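Long-range contacts in thioredoxin domain-containing protein (Aeropyrum pernix, PDB 3HA9), which is of unknown function but has a thioredoxin-like fold and probably acts as an oxidoreductase with antioxidant activity: residues 32-38 and 137-141; 42-48 and 72-77. All blocks are in the same frame, centred on the assembly; numbering follows the deposited sequence.

Both contacts belong to one thioredoxin-like domain and meet on its central mixed sheet. Interaction 2 pairs the parallel strands 39-45 and 69-75. Interaction 1 joins the loop that leads into strand 39-45 to the end of strand 133-138, which lies antiparallel on the other side of strand 39-45. In sequence, both segments of interaction 2 fall between the two segments of interaction 1. Their centres are about 19 Å apart, yet they touch where V35 CG2 packs on I72 CD1 at 3.8 Å. Interaction 2 runs up to the C49-C52 disulfide: W48 directly precedes C49, and W43 and M45 touch C52. Interaction 1 lies farther back, at the start of strand 39-45.

Interaction 1: residues 32-38 and 137-141; sequences LNNVGGD and MDKSS
The side chain of L32 overlaps the end of M137, with L32 CD1 3.7 Å from M137 CE. The contact lies at one end of the central sheet of the thioredoxin-like fold. Here the loop before strand 39-45 passes the end of strand 133-138 and the type I turn D138 to S141. That turn begins the hairpin to strand 143-148. Both methyls of L32 reach the methyl of M137. The M137 chain is folded back at its sulfur, with chi3 at 5°, which brings CE round to L32. F20 touches both side chains, and L32 also rests on V40. On the turn side, L32 CD1 meets S141 OG at 3.2 Å. With L32 cut back to an alanine, M137 CE would probably lose both methyls it packs on and be freer to turn, and a gap would open beside S141 OG.

K139 provides the polar half of the contact. Bends at chi2 and chi4 turn its chain toward the loop and set NZ between two carbonyls. CE passes 3.6 Å from L32 O. The amino group then binds two backbone carbonyls, V35 O at 2.7 Å and G37 O at 2.8 Å. It approaches V35 O from 31° out of the carbonyl plane but lies in the plane of G37 O. The two bonds tie the loop on both sides of G36 to the turn. D38 OD1 is too distant from K139 NZ for a salt bridge, though its charge may still favour the lysine. V35 is turned inward and packs on V40, S70 and I72. One water completes the contact: it donates a short 2.5 Å bond to D38 O and accepts from K139 N at 3.0 Å.

Interaction 2: residues 42-48 and 72-77; sequences LWFMAAW and IAIDFW
Strands 42-45 and 72-75 run parallel, their axes 4.7 Å apart at closest and 26° apart in direction, and L42, W43, F44 and M45 pair in turn with I72, A73, I74 and D75. W43 N bonds to I72 O, I74 N to W43 O and M45 N to I74 O. A longer one, F76 N to M45 O at 3.3 Å, continues past the end of strand 72-75. On one face I74 CD1 sits over the ring of F44, a CH-pi contact 4.0 Å from the centroid. L42 CD2 touches I72 CD1 on the same face, while F44 CB meets F76 CE2.

The strands are the two arms of a right-handed beta-alpha-beta crossover through helix 52-65, part of the thioredoxin fold. W43 and M45 face that helix and touch C52, which is disulfide-bonded to C49. M45 CG lies over the centre of the W43 indole. It stands between the M45 backbone N and carbonyl carbon (chi1 48°), and a bend at chi2 brings SD to 3.8 Å from D75 CB. W43 NE1 bonds to D132 OD1.

D75 OD1 accepts from W77 N at 2.9 Å, an Asx turn. W48 turns the edge of its indole to the face of W77, a T-shaped pair with planes at 71°. W48 NE1 stands over the W77 face, near its rim, while W77 NE1 bonds to P93 O.

Interaction 1: residues 32-38 and 137-141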
# COMPACT_ATOMS: atom_id res chain seq x y z
N LEU A 32 -3.43 -4.30 -10.22
CA LEU A 32 -3.23 -2.95 -10.76
C LEU A 32 -4.23 -2.56 -11.86
O LEU A 32 -4.65 -1.40 -11.93
CB LEU A 32 -1.80 -2.77 -11.25
CG LEU A 32 -0.74 -2.41 -10.21
CD1 LEU A 32 0.64 -2.50 -10.86
CD2 LEU A 32 -0.98 -1.01 -9.65
N ASN A 33 -4.59 -3.53 -12.70
CA ASN A 33 -5.59 -3.35 -13.77
C ASN A 33 -6.91 -2.79 -13.27
O ASN A 33 -7.58 -2.04 -13.97
CB ASN A 33 -5.88 -4.68 -14.47
CG ASN A 33 -4.70 -5.20 -15.25
OD1 ASN A 33 -4.62 -5.04 -16.47
ND2 ASN A 33 -3.76 -5.84 -14.55
N ASN A 34 -7.28 -3.18 -12.05
CA ASN A 34 -8.54 -2.75 -11.45
C ASN A 34 -8.45 -1.37 -10.79
O ASN A 34 -9.47 -0.83 -10.33
CB ASN A 34 -9.03 -3.79 -10.44
N VAL A 35 -7.25 -0.79 -10.75
CA VAL A 35 -7.04 0.50 -10.08
C VAL A 35 -7.06 1.64 -11.10
O VAL A 35 -6.43 1.54 -12.15
CB VAL A 35 -5.72 0.52 -9.26
CG1 VAL A 35 -5.57 1.83 -8.48
CG2 VAL A 35 -5.68 -0.66 -8.30
N GLY A 36 -7.78 2.71 -10.78
CA GLY A 36 -8.04 3.79 -11.73
C GLY A 36 -6.94 4.77 -12.08
O GLY A 36 -6.85 5.18 -13.23
N GLY A 37 -6.09 5.15 -11.13
CA GLY A 37 -5.17 6.28 -11.35
C GLY A 37 -4.05 6.11 -12.38
O GLY A 37 -3.93 5.06 -13.01
N ASP A 38 -3.22 7.14 -12.55
CA ASP A 38 -1.93 6.97 -13.23
C ASP A 38 -0.84 6.60 -12.22
O ASP A 38 0.17 5.99 -12.57
CB ASP A 38 -1.53 8.25 -13.96
CG ASP A 38 -2.24 8.42 -15.30
OD1 ASP A 38 -2.76 7.41 -15.85
OD2 ASP A 38 -2.28 9.56 -15.81
N MET A 137 4.00 3.62 -7.17
CA MET A 137 4.27 2.95 -8.44
C MET A 137 3.50 3.63 -9.58
O MET A 137 2.46 4.24 -9.35
CB MET A 137 3.80 1.49 -8.39
CG MET A 137 4.80 0.49 -7.83
SD MET A 137 4.03 -1.14 -7.50
CE MET A 137 2.48 -0.87 -8.10
N ASP A 138 4.01 3.51 -10.80
CA ASP A 138 3.24 3.87 -11.99
C ASP A 138 2.56 2.62 -12.57
O ASP A 138 2.70 1.54 -12.02
CB ASP A 138 4.11 4.60 -13.02
CG ASP A 138 5.21 3.72 -13.62
OD1 ASP A 138 5.12 2.48 -13.56
OD2 ASP A 138 6.16 4.30 -14.17
N LYS A 139 1.79 2.75 -13.65
CA LYS A 139 1.05 1.58 -14.15
C LYS A 139 1.92 0.49 -14.80
O LYS A 139 1.47 -0.65 -14.96
CB LYS A 139 -0.13 1.99 -15.04
CG LYS A 139 -1.33 2.49 -14.25
CD LYS A 139 -1.96 1.37 -13.43
CE LYS A 139 -3.19 1.86 -12.65
NZ LYS A 139 -4.28 2.30 -13.58
N SER A 140 3.17 0.83 -15.13
CA SER A 140 4.15 -0.15 -15.60
C SER A 140 4.85 -0.89 -14.45
O SER A 140 5.76 -1.71 -14.67
CB SER A 140 5.19 0.56 -16.48
OG SER A 140 4.56 1.10 -17.63
N SER A 141 4.40 -0.62 -13.23
CA SER A 141 4.99 -1.16 -12.01
C SER A 141 6.41 -0.66 -11.72
O SER A 141 7.12 -1.26 -10.91
CB SER A 141 4.94 -2.70 -11.98
OG SER A 141 3.60 -3.18 -11.97
O HOH W 1 1.27 5.44 -14.78

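Interaction 2: residues 42-48 and 72-77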
# COMPACT_ATOMS: atom_id res chain seq x y z
N LEU A 42 0.59 2.57 -2.48
CA LEU A 42 0.30 1.54 -1.50
C LEU A 42 0.72 2.07 -0.14
O LEU A 42 1.89 2.41 0.06
CB LEU A 42 1.06 0.23 -1.81
CG LEU A 42 0.88 -0.36 -3.21
CD1 LEU A 42 1.55 -1.75 -3.26
CD2 LEU A 42 -0.59 -0.48 -3.56
N TRP A 43 -0.23 2.21 0.78
CA TRP A 43 0.09 2.75 2.09
C TRP A 43 -0.09 1.64 3.12
O TRP A 43 -1.23 1.26 3.42
CB TRP A 43 -0.83 3.92 2.40
CG TRP A 43 -0.58 4.51 3.77
CD1 TRP A 43 0.61 4.53 4.44
CD2 TRP A 43 -1.53 5.13 4.61
NE1 TRP A 43 0.45 5.13 5.66
CE2 TRP A 43 -0.86 5.51 5.79
CE3 TRP A 43 -2.91 5.39 4.50
CZ2 TRP A 43 -1.51 6.16 6.87
CZ3 TRP A 43 -3.57 6.04 5.58
CH2 TRP A 43 -2.86 6.42 6.74
N PHE A 44 1.03 1.14 3.65
CA PHE A 44 1.01 0.06 4.66
C PHE A 44 0.90 0.70 6.02
O PHE A 44 1.75 1.52 6.38
CB PHE A 44 2.29 -0.77 4.56
CG PHE A 44 2.36 -1.59 3.29
CD1 PHE A 44 1.92 -2.92 3.30
CD2 PHE A 44 2.83 -1.03 2.09
CE1 PHE A 44 1.96 -3.69 2.13
CE2 PHE A 44 2.88 -1.79 0.91
CZ PHE A 44 2.45 -3.10 0.92
N MET A 45 -0.15 0.35 6.75
CA MET A 45 -0.49 1.09 7.98
C MET A 45 -1.19 0.21 9.01
O MET A 45 -1.38 -0.98 8.78
CB MET A 45 -1.28 2.37 7.65
CG MET A 45 -2.48 2.21 6.67
SD MET A 45 -3.89 1.26 7.30
CE MET A 45 -4.57 2.46 8.43
N ALA A 46 -1.53 0.81 10.14
CA ALA A 46 -2.30 0.16 11.21
C ALA A 46 -3.13 1.25 11.85
O ALA A 46 -2.71 2.41 11.90
CB ALA A 46 -1.36 -0.49 12.24
N ALA A 47 -4.32 0.88 12.34
CA ALA A 47 -5.26 1.88 12.83
C ALA A 47 -4.76 2.59 14.09
O ALA A 47 -5.13 3.73 14.34
CB ALA A 47 -6.62 1.26 13.06
N TRP A 48 -3.90 1.93 14.85
CA TRP A 48 -3.31 2.52 16.07
C TRP A 48 -1.98 3.26 15.87
O TRP A 48 -1.43 3.84 16.80
CB TRP A 48 -3.11 1.40 17.11
CG TRP A 48 -2.19 0.34 16.63
CD1 TRP A 48 -2.53 -0.77 15.92
CD2 TRP A 48 -0.78 0.25 16.86
NE1 TRP A 48 -1.42 -1.52 15.65
CE2 TRP A 48 -0.33 -0.93 16.23
CE3 TRP A 48 0.15 1.07 17.51
CZ2 TRP A 48 1.02 -1.31 16.23
CZ3 TRP A 48 1.48 0.68 17.52
CH2 TRP A 48 1.90 -0.50 16.89
N ILE A 72 -4.23 3.14 -2.02
CA ILE A 72 -4.69 1.86 -1.50
C ILE A 72 -4.20 1.76 -0.04
O ILE A 72 -2.99 1.68 0.20
CB ILE A 72 -4.19 0.66 -2.34
CG1 ILE A 72 -4.57 0.88 -3.83
CG2 ILE A 72 -4.74 -0.64 -1.77
CD1 ILE A 72 -4.17 -0.23 -4.79
N ALA A 73 -5.14 1.82 0.91
CA ALA A 73 -4.81 1.72 2.34
C ALA A 73 -4.73 0.25 2.70
O ALA A 73 -5.70 -0.47 2.54
CB ALA A 73 -5.86 2.43 3.21
N ILE A 74 -3.55 -0.18 3.16
CA ILE A 74 -3.31 -1.60 3.42
C ILE A 74 -3.05 -1.75 4.90
O ILE A 74 -1.98 -1.40 5.37
CB ILE A 74 -2.09 -2.16 2.63
CG1 ILE A 74 -2.32 -2.03 1.13
CG2 ILE A 74 -1.86 -3.65 3.02
CD1 ILE A 74 -1.08 -2.34 0.25
N ASP A 75 -4.04 -2.27 5.63
CA ASP A 75 -3.87 -2.47 7.07
C ASP A 75 -3.34 -3.87 7.21
O ASP A 75 -4.05 -4.84 6.90
CB ASP A 75 -5.22 -2.31 7.80
CG ASP A 75 -5.09 -2.38 9.32
OD1 ASP A 75 -4.11 -2.96 9.83
OD2 ASP A 75 -5.99 -1.85 10.02
N PHE A 76 -2.09 -3.99 7.66
CA PHE A 76 -1.47 -5.30 7.80
C PHE A 76 -1.44 -5.77 9.24
O PHE A 76 -0.82 -6.79 9.56
CB PHE A 76 -0.06 -5.34 7.13
CG PHE A 76 1.00 -4.51 7.83
CD1 PHE A 76 1.84 -5.09 8.80
CD2 PHE A 76 1.22 -3.19 7.45
CE1 PHE A 76 2.87 -4.34 9.39
CE2 PHE A 76 2.24 -2.44 8.04
CZ PHE A 76 3.07 -3.02 9.01
N TRP A 77 -2.13 -5.03 10.13
CA TRP A 77 -2.11 -5.38 11.54
C TRP A 77 -3.20 -6.44 11.82
O TRP A 77 -4.20 -6.18 12.48
CB TRP A 77 -2.23 -4.13 12.42
CG TRP A 77 -1.71 -4.39 13.82
CD1 TRP A 77 -2.44 -4.66 14.92
CD2 TRP A 77 -0.34 -4.47 14.20
NE1 TRP A 77 -1.61 -4.87 16.00
CE2 TRP A 77 -0.31 -4.75 15.59
CE3 TRP A 77 0.88 -4.29 13.52
CZ2 TRP A 77 0.88 -4.90 16.30
CZ3 TRP A 77 2.07 -4.43 14.25
CH2 TRP A 77 2.05 -4.73 15.62